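Local coordinates for serpin 2 (Anopheles gambiae, PDB 3PZF), which inhibits the clip-domain serine proteases CLIPB9, CLIPB10 and CLIPB4 and thereby negatively regulates melanization in the mosquito hemolymph, at residues Phe25-Val30 with Gly384-Ala389; Tyr191-Val196 with Val281-Pro286; Ala228-Gln233 with Ser266-Gln271; Leu244-Ile249 with Ala337-Asn342. One frame throughout, in Å; residues are numbered along the deposited sequence.

Overall arrangement
The four contacts sample the serpin fold from its interior to its margin. Interactions 1 and 4 lie nearest the chain centre, about 7 and 10 Å away, and are fully buried. Interaction 4 is purely apolar and joins two strands from facing sheets, whereas interaction 1 packs a helix against the face of a strand and adds a buried water bridge. Interaction 2, about 24 Å out, is a single phenylalanine covered by a strand, yet its touching residues are also buried. Interaction 3 is partly buried and mainly polar. Strand 244-251 meets Ala-232 and Leu-269 of interaction 3 through Ile-249, and Leu-285 of interaction 2 touches Phe-248 of interaction 4.

Interaction 1: residues Phe25-Val30 with Gly384-Ala389; sequences FDLMFV and GTMLFA
A water molecule inside a largely apolar contact bridges Asp-26 and Met-386. It donates to Asp-26 OD2 at 2.6 Å and accepts from the backbone N of Met-386 at 2.9 Å, linking a helix carboxylate to a strand amide although no direct hydrogen bond crosses the contact. The other carboxylate oxygen, OD1, is engaged in a salt bridge with Lys-49. Helix 25-30 and strand 386-389 run nearly in the same direction, at 14°, with axes 10.5 Å apart, so side chains must span the gap. Met-386 does most of this: with CG anti to the backbone N (chi1 -155°) and the rest of the chain extended, its side chain slides past that of Asp-26 in the opposite direction, SD to Asp-26 CB 3.9 Å, and crosses that of Leu-27 at about a right angle, CE to Leu-27 CD2 3.9 Å. One turn on, Val-30 CG2 lies 3.6 Å from Ala-389 CB. Classic and G1 beta bulges, facing Ile-378 and Asp-380, shape this strand of serpin sheet B. In chemical terms, Lys-49 offsets the charge at OD1, while the water only solvates OD2 with a hydrogen bond; together they would be expected to favour the ionised form of the buried Asp-26.

Interaction 2: residues Tyr191-Val196 with Val281-Pro286; sequences YPFPEV and VNVTLP
The backbones of 191-196 and 281-286 stay well apart, with CA atoms no nearer than 9.2 Å, between Phe-193 and Val-283, and no hydrogen bond joins them. One side chain closes that distance. Phe-193 has CG anti to its carbonyl carbon (chi1 -64°), which sends the ring from the irregular connection toward the strand, so that the outer ring atoms CE1 and CZ do the touching. The carbonyl O of Val-283 lies at the ring edge, near the ring plane, 3.9 Å from Phe-193 CE1, which places it beside the rim hydrogens. Val-283 also offers a methyl: CG1 is 3.9 Å from Phe-193 CZ, the valine crossing the phenylalanine at about a right angle. Leu-285, two residues along on the same strand side, adds CD1 at 4.0 Å from Phe-193 CZ, its side chain likewise crossing that of Phe-193 at about a right angle. Thr-284 between them points away, as expected for an extended strand. Gln-218 and Leu-237 also touch the ring, and the Phe-193 backbone is hydrogen-bonded to Glu-343. The place is the serpin connection that leaves strand 177-188 of sheet A and passes over the sheet C part of strand 277-295, beside Glu-343, which immediately precedes the hinge region.

Interaction 3: residues Ala228-Gln233 with Ser266-Gln271; sequences ADLGAQ and SASLHQ
The turn between strands 211-227 and 232-238 meets the start of helix 266-274, where Asp-229 and Leu-230 approach Ser-268. Asp-229 OD2 stands 3.9 Å from Ser-268 CB, and Leu-230 CD2 is 3.9 Å from Ser-268 OG; both are van der Waals approaches. The polar link is indirect: a water donates to Asp-229 OD2 at 2.6 Å and to the carbonyl O of Ser-268 at 2.7 Å, spending both its hydrogens on the two segments. Asp-229 places CG anti to its backbone N (chi1 -166°), carrying the carboxylate across to the helix, while its other oxygen, OD1, forms a salt bridge with Arg-263. The turn belongs to an antiparallel hairpin of the serpin sheet B, closed by a G1 beta bulge in which Gly-231 and Ala-232 both face Ser-227; the positive phi of Gly-231, 71°, is what such a bulge needs and favours glycine there. Ser-268 OG, wedged between its own backbone N and carbonyl carbon, is hydrogen-bonded to Arg-263 O and Asn-265 N, so the hydroxyl bonds within the approach to its own helix, and Leu-230 meets it by van der Waals contact. Leu-230 also packs on Ile-264 and Arg-263.

Interaction 4: residues Leu244-Ile249 with Ala337-Asn342; sequences LAMYFI and AGITIN
The Phe-248 ring takes its contact with Ile-341 at the edge, near the ring plane, where Ile-341 CD1 lies 4.2 Å from Phe-248 CE1; no atom of 337-342 stands over either ring face. The contact itself is carried mainly by Met-246. Its CG is anti to the backbone N and its chain runs straight through SD, then turns at chi3 (-79°), which delivers the methyl between two isoleucines. Met-246 CE is 3.9 Å from Ile-341 CG2, and SD is likewise 3.9 Å from that CG2, so the thioether lies against the branch methyl as the two side chains cross obliquely. Toward Ile-339 the meeting is tip to tip, Met-246 CE to Ile-339 CD1 4.1 Å. In Ile-341, CG2 sits beside the backbone N while CG1 occupies the position between N and the carbonyl carbon (chi1 68°); this split lets one residue serve both Met-246 and Phe-248 with different branches. No hydrogen bond crosses, as fits strands whose axes are 11.7 Å apart and turned by 83°. The arrangement is near-orthogonal packing of sheets A and B, the sulfur and methyls meeting in the serpin core between them. Strand 244-251 is flanked by strands 232-238 and 374-380, strand 332-341 by 177-188 and 277-295, and the chain beyond Asn-342 continues into the hinge region required for peptidase binding, Leu-344 to Ala-348.

Interaction 1: residues Phe25-Val30 with Gly384-Ala389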
# COMPACT_ATOMS: atom_id res chain seq x y z
N PHE A 25 -5.11 11.85 -0.89
CA PHE A 25 -5.96 10.77 -0.37
C PHE A 25 -5.08 9.72 0.32
O PHE A 25 -5.39 9.27 1.41
CB PHE A 25 -6.75 10.08 -1.48
CG PHE A 25 -7.45 8.84 -0.99
CD1 PHE A 25 -8.65 8.94 -0.30
CD2 PHE A 25 -6.84 7.61 -1.10
CE1 PHE A 25 -9.27 7.80 0.20
CE2 PHE A 25 -7.44 6.47 -0.59
CZ PHE A 25 -8.66 6.57 0.06
N ASP A 26 -3.97 9.35 -0.32
CA ASP A 26 -3.07 8.32 0.24
C ASP A 26 -2.69 8.63 1.68
O ASP A 26 -2.86 7.79 2.58
CB ASP A 26 -1.79 8.20 -0.60
CG ASP A 26 -2.09 7.97 -2.08
OD1 ASP A 26 -2.72 8.85 -2.69
OD2 ASP A 26 -1.65 6.94 -2.63
N LEU A 27 -2.17 9.84 1.90
CA LEU A 27 -1.73 10.26 3.22
C LEU A 27 -2.87 10.32 4.23
O LEU A 27 -2.71 9.89 5.36
CB LEU A 27 -0.99 11.59 3.14
CG LEU A 27 0.29 11.51 2.31
CD1 LEU A 27 1.01 12.85 2.18
CD2 LEU A 27 1.23 10.48 2.95
N MET A 28 -4.02 10.85 3.82
CA MET A 28 -5.21 10.85 4.68
C MET A 28 -5.60 9.43 5.12
O MET A 28 -5.85 9.17 6.29
CB MET A 28 -6.38 11.54 3.95
CG MET A 28 -7.70 11.55 4.72
SD MET A 28 -9.10 12.23 3.77
CE MET A 28 -9.13 11.15 2.34
N PHE A 29 -5.62 8.49 4.18
CA PHE A 29 -6.09 7.15 4.50
C PHE A 29 -5.04 6.39 5.35
O PHE A 29 -5.38 5.64 6.25
CB PHE A 29 -6.33 6.37 3.20
CG PHE A 29 -7.03 5.07 3.40
CD1 PHE A 29 -8.38 5.03 3.72
CD2 PHE A 29 -6.35 3.87 3.23
CE1 PHE A 29 -9.04 3.81 3.90
CE2 PHE A 29 -7.00 2.65 3.39
CZ PHE A 29 -8.34 2.63 3.73
N VAL A 30 -3.78 6.58 5.02
CA VAL A 30 -2.70 5.97 5.80
C VAL A 30 -2.81 6.43 7.25
O VAL A 30 -2.73 5.63 8.17
CB VAL A 30 -1.33 6.35 5.23
CG1 VAL A 30 -0.24 6.23 6.30
CG2 VAL A 30 -1.00 5.43 4.03
N GLY A 384 5.65 9.05 -8.79
CA GLY A 384 5.25 9.48 -7.47
C GLY A 384 4.32 8.53 -6.72
O GLY A 384 3.90 8.81 -5.61
N THR A 385 4.02 7.38 -7.32
CA THR A 385 3.00 6.48 -6.81
C THR A 385 3.39 5.90 -5.46
O THR A 385 4.50 5.38 -5.31
CB THR A 385 2.83 5.31 -7.80
OG1 THR A 385 2.84 5.82 -9.15
CG2 THR A 385 1.48 4.55 -7.54
N MET A 386 2.47 5.97 -4.48
CA MET A 386 2.72 5.42 -3.15
C MET A 386 2.22 3.97 -3.10
O MET A 386 1.06 3.72 -2.76
CB MET A 386 2.04 6.28 -2.07
CG MET A 386 2.69 6.19 -0.66
SD MET A 386 1.73 7.08 0.59
CE MET A 386 2.96 7.16 1.90
N LEU A 387 3.09 3.04 -3.48
CA LEU A 387 2.71 1.66 -3.69
C LEU A 387 2.55 0.88 -2.38
O LEU A 387 1.68 0.02 -2.26
CB LEU A 387 3.72 0.97 -4.60
CG LEU A 387 3.74 1.58 -6.01
CD1 LEU A 387 5.00 1.11 -6.73
CD2 LEU A 387 2.46 1.09 -6.73
N PHE A 388 3.43 1.16 -1.41
CA PHE A 388 3.32 0.58 -0.05
C PHE A 388 3.45 1.71 0.95
O PHE A 388 4.21 2.66 0.70
CB PHE A 388 4.46 -0.40 0.27
CG PHE A 388 4.33 -1.74 -0.41
CD1 PHE A 388 3.93 -2.86 0.32
CD2 PHE A 388 4.67 -1.89 -1.75
CE1 PHE A 388 3.84 -4.10 -0.29
CE2 PHE A 388 4.58 -3.14 -2.37
CZ PHE A 388 4.16 -4.24 -1.63
N ALA A 389 2.75 1.61 2.08
CA ALA A 389 2.98 2.52 3.21
C ALA A 389 2.82 1.70 4.48
O ALA A 389 1.99 0.80 4.54
CB ALA A 389 1.97 3.64 3.22
O HOH W 1 -0.21 7.09 -4.82

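Interaction 2: residues Tyr191-Val196 with Val281-Pro286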
# COMPACT_ATOMS: atom_id res chain seq x y z
N TYR A 191 22.02 -1.04 -2.87
CA TYR A 191 23.16 -1.07 -1.94
C TYR A 191 22.82 -2.05 -0.80
O TYR A 191 22.22 -1.68 0.19
CB TYR A 191 23.44 0.32 -1.39
CG TYR A 191 23.76 1.31 -2.49
CD1 TYR A 191 24.95 1.21 -3.20
CD2 TYR A 191 22.85 2.29 -2.86
CE1 TYR A 191 25.25 2.09 -4.23
CE2 TYR A 191 23.14 3.18 -3.89
CZ TYR A 191 24.34 3.07 -4.56
OH TYR A 191 24.63 3.93 -5.59
N PRO A 192 23.20 -3.32 -0.97
CA PRO A 192 22.77 -4.29 0.06
C PRO A 192 23.60 -4.11 1.34
O PRO A 192 24.74 -3.64 1.26
CB PRO A 192 23.09 -5.64 -0.58
CG PRO A 192 24.14 -5.35 -1.63
CD PRO A 192 23.83 -3.96 -2.13
N PHE A 193 23.02 -4.48 2.48
CA PHE A 193 23.78 -4.50 3.74
C PHE A 193 24.71 -5.69 3.86
O PHE A 193 24.38 -6.79 3.40
CB PHE A 193 22.81 -4.56 4.91
CG PHE A 193 21.93 -3.34 5.03
CD1 PHE A 193 22.24 -2.35 5.96
CD2 PHE A 193 20.84 -3.16 4.20
CE1 PHE A 193 21.45 -1.24 6.10
CE2 PHE A 193 20.03 -2.04 4.33
CZ PHE A 193 20.35 -1.06 5.27
N PRO A 194 25.87 -5.49 4.51
CA PRO A 194 26.68 -6.66 4.87
C PRO A 194 25.84 -7.61 5.73
O PRO A 194 25.02 -7.14 6.52
CB PRO A 194 27.82 -6.07 5.69
CG PRO A 194 27.83 -4.62 5.39
CD PRO A 194 26.44 -4.23 5.02
N GLU A 195 26.03 -8.91 5.58
CA GLU A 195 25.31 -9.87 6.41
C GLU A 195 26.13 -10.17 7.67
O GLU A 195 27.29 -10.55 7.57
CB GLU A 195 25.04 -11.16 5.63
CG GLU A 195 23.97 -11.02 4.55
CD GLU A 195 23.89 -12.22 3.61
OE1 GLU A 195 22.81 -12.43 3.01
OE2 GLU A 195 24.90 -12.95 3.46
N VAL A 196 25.52 -9.96 8.84
CA VAL A 196 26.14 -10.27 10.13
C VAL A 196 25.30 -11.31 10.84
O VAL A 196 24.08 -11.15 10.97
CB VAL A 196 26.23 -9.00 11.02
CG1 VAL A 196 26.54 -9.37 12.46
CG2 VAL A 196 27.29 -8.03 10.46
N VAL A 281 25.97 8.26 5.07
CA VAL A 281 25.10 7.95 6.19
C VAL A 281 25.43 6.57 6.71
O VAL A 281 25.63 5.65 5.92
CB VAL A 281 23.62 7.94 5.80
CG1 VAL A 281 22.71 7.82 7.06
CG2 VAL A 281 23.27 9.18 4.98
N ASN A 282 25.50 6.43 8.02
CA ASN A 282 25.55 5.10 8.63
C ASN A 282 24.14 4.70 9.02
O ASN A 282 23.51 5.37 9.85
CB ASN A 282 26.45 5.06 9.86
CG ASN A 282 26.60 3.63 10.39
OD1 ASN A 282 25.73 3.13 11.09
ND2 ASN A 282 27.69 2.97 10.03
N VAL A 283 23.64 3.64 8.39
CA VAL A 283 22.25 3.24 8.48
C VAL A 283 22.15 1.97 9.28
O VAL A 283 22.81 0.98 8.94
CB VAL A 283 21.67 2.92 7.07
CG1 VAL A 283 20.24 2.35 7.17
CG2 VAL A 283 21.69 4.17 6.18
N THR A 284 21.35 2.01 10.34
CA THR A 284 20.98 0.81 11.10
C THR A 284 19.47 0.64 11.04
O THR A 284 18.74 1.58 11.41
CB THR A 284 21.39 0.94 12.60
OG1 THR A 284 22.80 1.13 12.71
CG2 THR A 284 21.00 -0.35 13.40
N LEU A 285 19.00 -0.53 10.58
CA LEU A 285 17.57 -0.82 10.43
C LEU A 285 17.29 -2.18 11.02
O LEU A 285 18.11 -3.10 10.87
CB LEU A 285 17.16 -0.88 8.97
CG LEU A 285 17.12 0.48 8.25
CD1 LEU A 285 16.87 0.19 6.78
CD2 LEU A 285 15.99 1.32 8.81
N PRO A 286 16.13 -2.32 11.67
CA PRO A 286 15.75 -3.65 12.14
C PRO A 286 15.16 -4.42 10.98
O PRO A 286 14.43 -3.83 10.17
CB PRO A 286 14.68 -3.37 13.19
CG PRO A 286 14.05 -2.06 12.74
CD PRO A 286 15.18 -1.27 12.09

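Interaction 3: residues Ala228-Gln233 with Ser266-Gln271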
# COMPACT_ATOMS: atom_id res chain seq x y z
N ALA A 228 13.68 19.37 10.13
CA ALA A 228 13.27 20.21 11.24
C ALA A 228 11.75 20.35 11.27
O ALA A 228 11.12 20.36 12.34
CB ALA A 228 13.93 21.59 11.12
N ASP A 229 11.17 20.43 10.08
CA ASP A 229 9.74 20.63 9.90
C ASP A 229 8.93 19.45 10.48
O ASP A 229 7.98 19.66 11.23
CB ASP A 229 9.45 20.81 8.41
CG ASP A 229 8.05 21.35 8.13
OD1 ASP A 229 7.76 22.47 8.60
OD2 ASP A 229 7.27 20.67 7.41
N LEU A 230 9.33 18.23 10.14
CA LEU A 230 8.58 17.03 10.58
C LEU A 230 9.03 16.51 11.94
O LEU A 230 8.32 15.72 12.57
CB LEU A 230 8.71 15.90 9.55
CG LEU A 230 8.15 16.16 8.15
CD1 LEU A 230 8.20 14.88 7.31
CD2 LEU A 230 6.73 16.69 8.20
N GLY A 231 10.22 16.91 12.39
CA GLY A 231 10.78 16.36 13.61
C GLY A 231 11.24 14.92 13.42
O GLY A 231 11.06 14.09 14.31
N ALA A 232 11.86 14.63 12.28
CA ALA A 232 12.20 13.25 11.95
C ALA A 232 13.31 13.19 10.92
O ALA A 232 13.42 14.09 10.07
CB ALA A 232 10.95 12.54 11.35
N GLN A 233 14.09 12.12 10.96
CA GLN A 233 15.06 11.87 9.91
C GLN A 233 14.38 11.15 8.79
O GLN A 233 13.48 10.33 9.01
CB GLN A 233 16.21 11.02 10.44
CG GLN A 233 17.19 11.80 11.37
CD GLN A 233 18.10 10.83 12.10
OE1 GLN A 233 17.62 10.01 12.90
NE2 GLN A 233 19.40 10.88 11.79
N SER A 266 0.39 16.40 2.15
CA SER A 266 1.04 16.36 0.85
C SER A 266 2.16 17.40 0.71
O SER A 266 3.21 17.10 0.15
CB SER A 266 0.02 16.56 -0.28
OG SER A 266 -0.82 15.42 -0.32
N ALA A 267 1.89 18.64 1.14
CA ALA A 267 2.85 19.73 0.98
C ALA A 267 4.03 19.55 1.92
O ALA A 267 5.17 19.78 1.54
CB ALA A 267 2.18 21.08 1.22
N SER A 268 3.77 19.17 3.16
CA SER A 268 4.86 19.08 4.13
C SER A 268 5.75 17.87 3.81
O SER A 268 6.96 17.90 4.04
CB SER A 268 4.33 19.00 5.56
OG SER A 268 3.77 17.73 5.81
N LEU A 269 5.16 16.81 3.25
CA LEU A 269 5.96 15.65 2.86
C LEU A 269 6.69 15.99 1.59
O LEU A 269 7.86 15.65 1.43
CB LEU A 269 5.09 14.39 2.68
CG LEU A 269 5.85 13.10 2.34
CD1 LEU A 269 6.74 12.70 3.49
CD2 LEU A 269 4.84 11.94 1.97
N HIS A 270 6.04 16.71 0.69
CA HIS A 270 6.73 17.19 -0.50
C HIS A 270 8.02 17.93 -0.11
O HIS A 270 9.09 17.66 -0.65
CB HIS A 270 5.86 18.14 -1.33
CG HIS A 270 6.56 18.62 -2.56
ND1 HIS A 270 6.73 17.82 -3.67
CD2 HIS A 270 7.20 19.78 -2.83
CE1 HIS A 270 7.42 18.48 -4.58
NE2 HIS A 270 7.73 19.67 -4.08
N GLN A 271 7.92 18.89 0.81
CA GLN A 271 9.08 19.71 1.19
C GLN A 271 10.11 18.86 1.90
O GLN A 271 11.29 19.01 1.66
CB GLN A 271 8.66 20.86 2.09
CG GLN A 271 9.84 21.79 2.46
CD GLN A 271 9.44 22.83 3.46
OE1 GLN A 271 8.37 23.41 3.36
NE2 GLN A 271 10.31 23.08 4.43
O HOH W 2 8.64 19.41 5.53

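Interaction 4: residues Leu244-Ile249 with Ala337-Asn342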
# COMPACT_ATOMS: atom_id res chain seq x y z
N LEU A 244 11.97 1.97 -8.22
CA LEU A 244 11.39 1.92 -6.89
C LEU A 244 12.42 2.27 -5.82
O LEU A 244 13.61 2.01 -5.98
CB LEU A 244 10.87 0.51 -6.58
CG LEU A 244 9.78 0.00 -7.53
CD1 LEU A 244 9.42 -1.40 -7.10
CD2 LEU A 244 8.56 0.92 -7.48
N ALA A 245 11.94 2.87 -4.73
CA ALA A 245 12.80 3.09 -3.55
C ALA A 245 11.98 2.99 -2.29
O ALA A 245 10.79 3.23 -2.33
CB ALA A 245 13.46 4.49 -3.66
N MET A 246 12.58 2.60 -1.16
CA MET A 246 11.87 2.63 0.11
C MET A 246 12.34 3.84 0.89
O MET A 246 13.53 4.05 1.07
CB MET A 246 12.09 1.36 0.96
CG MET A 246 11.32 1.42 2.29
SD MET A 246 11.34 -0.16 3.24
CE MET A 246 10.09 -1.15 2.42
N TYR A 247 11.38 4.62 1.38
CA TYR A 247 11.72 5.74 2.26
C TYR A 247 11.39 5.40 3.70
O TYR A 247 10.43 4.68 3.96
CB TYR A 247 10.92 6.98 1.86
CG TYR A 247 11.44 7.74 0.67
CD1 TYR A 247 11.04 7.40 -0.63
CD2 TYR A 247 12.32 8.83 0.83
CE1 TYR A 247 11.51 8.13 -1.74
CE2 TYR A 247 12.77 9.56 -0.28
CZ TYR A 247 12.38 9.20 -1.56
OH TYR A 247 12.84 9.97 -2.64
N PHE A 248 12.22 5.90 4.63
CA PHE A 248 12.01 5.67 6.06
C PHE A 248 11.90 7.03 6.72
O PHE A 248 12.75 7.89 6.48
CB PHE A 248 13.21 4.92 6.68
CG PHE A 248 13.46 3.57 6.04
CD1 PHE A 248 12.97 2.41 6.62
CD2 PHE A 248 14.14 3.47 4.83
CE1 PHE A 248 13.17 1.18 6.02
CE2 PHE A 248 14.35 2.23 4.23
CZ PHE A 248 13.87 1.08 4.84
N ILE A 249 10.89 7.22 7.56
CA ILE A 249 10.78 8.45 8.35
C ILE A 249 10.87 8.06 9.82
O ILE A 249 9.96 7.41 10.34
CB ILE A 249 9.46 9.18 8.09
CG1 ILE A 249 9.37 9.57 6.60
CG2 ILE A 249 9.31 10.40 9.01
CD1 ILE A 249 7.97 10.13 6.17
N ALA A 337 -1.52 -7.14 2.44
CA ALA A 337 -0.18 -6.88 1.91
C ALA A 337 0.85 -7.52 2.82
O ALA A 337 0.68 -7.47 4.04
CB ALA A 337 0.08 -5.38 1.85
N GLY A 338 1.91 -8.09 2.26
CA GLY A 338 3.03 -8.55 3.08
C GLY A 338 4.26 -7.72 2.75
O GLY A 338 4.39 -7.19 1.66
N ILE A 339 5.19 -7.60 3.68
CA ILE A 339 6.42 -6.83 3.41
C ILE A 339 7.51 -7.50 4.21
O ILE A 339 7.28 -7.97 5.31
CB ILE A 339 6.28 -5.36 3.82
CG1 ILE A 339 7.51 -4.53 3.36
CG2 ILE A 339 6.03 -5.25 5.33
CD1 ILE A 339 7.66 -4.38 1.81
N THR A 340 8.70 -7.55 3.61
CA THR A 340 9.91 -8.07 4.26
C THR A 340 11.03 -7.12 3.91
O THR A 340 11.11 -6.63 2.79
CB THR A 340 10.25 -9.43 3.68
OG1 THR A 340 9.14 -10.33 3.88
CG2 THR A 340 11.53 -10.01 4.37
N ILE A 341 11.90 -6.80 4.87
CA ILE A 341 13.20 -6.26 4.49
C ILE A 341 14.29 -7.08 5.20
O ILE A 341 14.16 -7.45 6.38
CB ILE A 341 13.41 -4.72 4.77
CG1 ILE A 341 13.45 -4.41 6.28
CG2 ILE A 341 12.33 -3.87 4.02
CD1 ILE A 341 13.81 -2.95 6.61
N ASN A 342 15.34 -7.38 4.45
CA ASN A 342 16.57 -7.91 5.01
C ASN A 342 17.81 -7.28 4.35
O ASN A 342 17.70 -6.24 3.70
CB ASN A 342 16.59 -9.45 4.92
CG ASN A 342 16.68 -9.96 3.51
OD1 ASN A 342 16.83 -9.20 2.56
ND2 ASN A 342 16.65 -11.28 3.36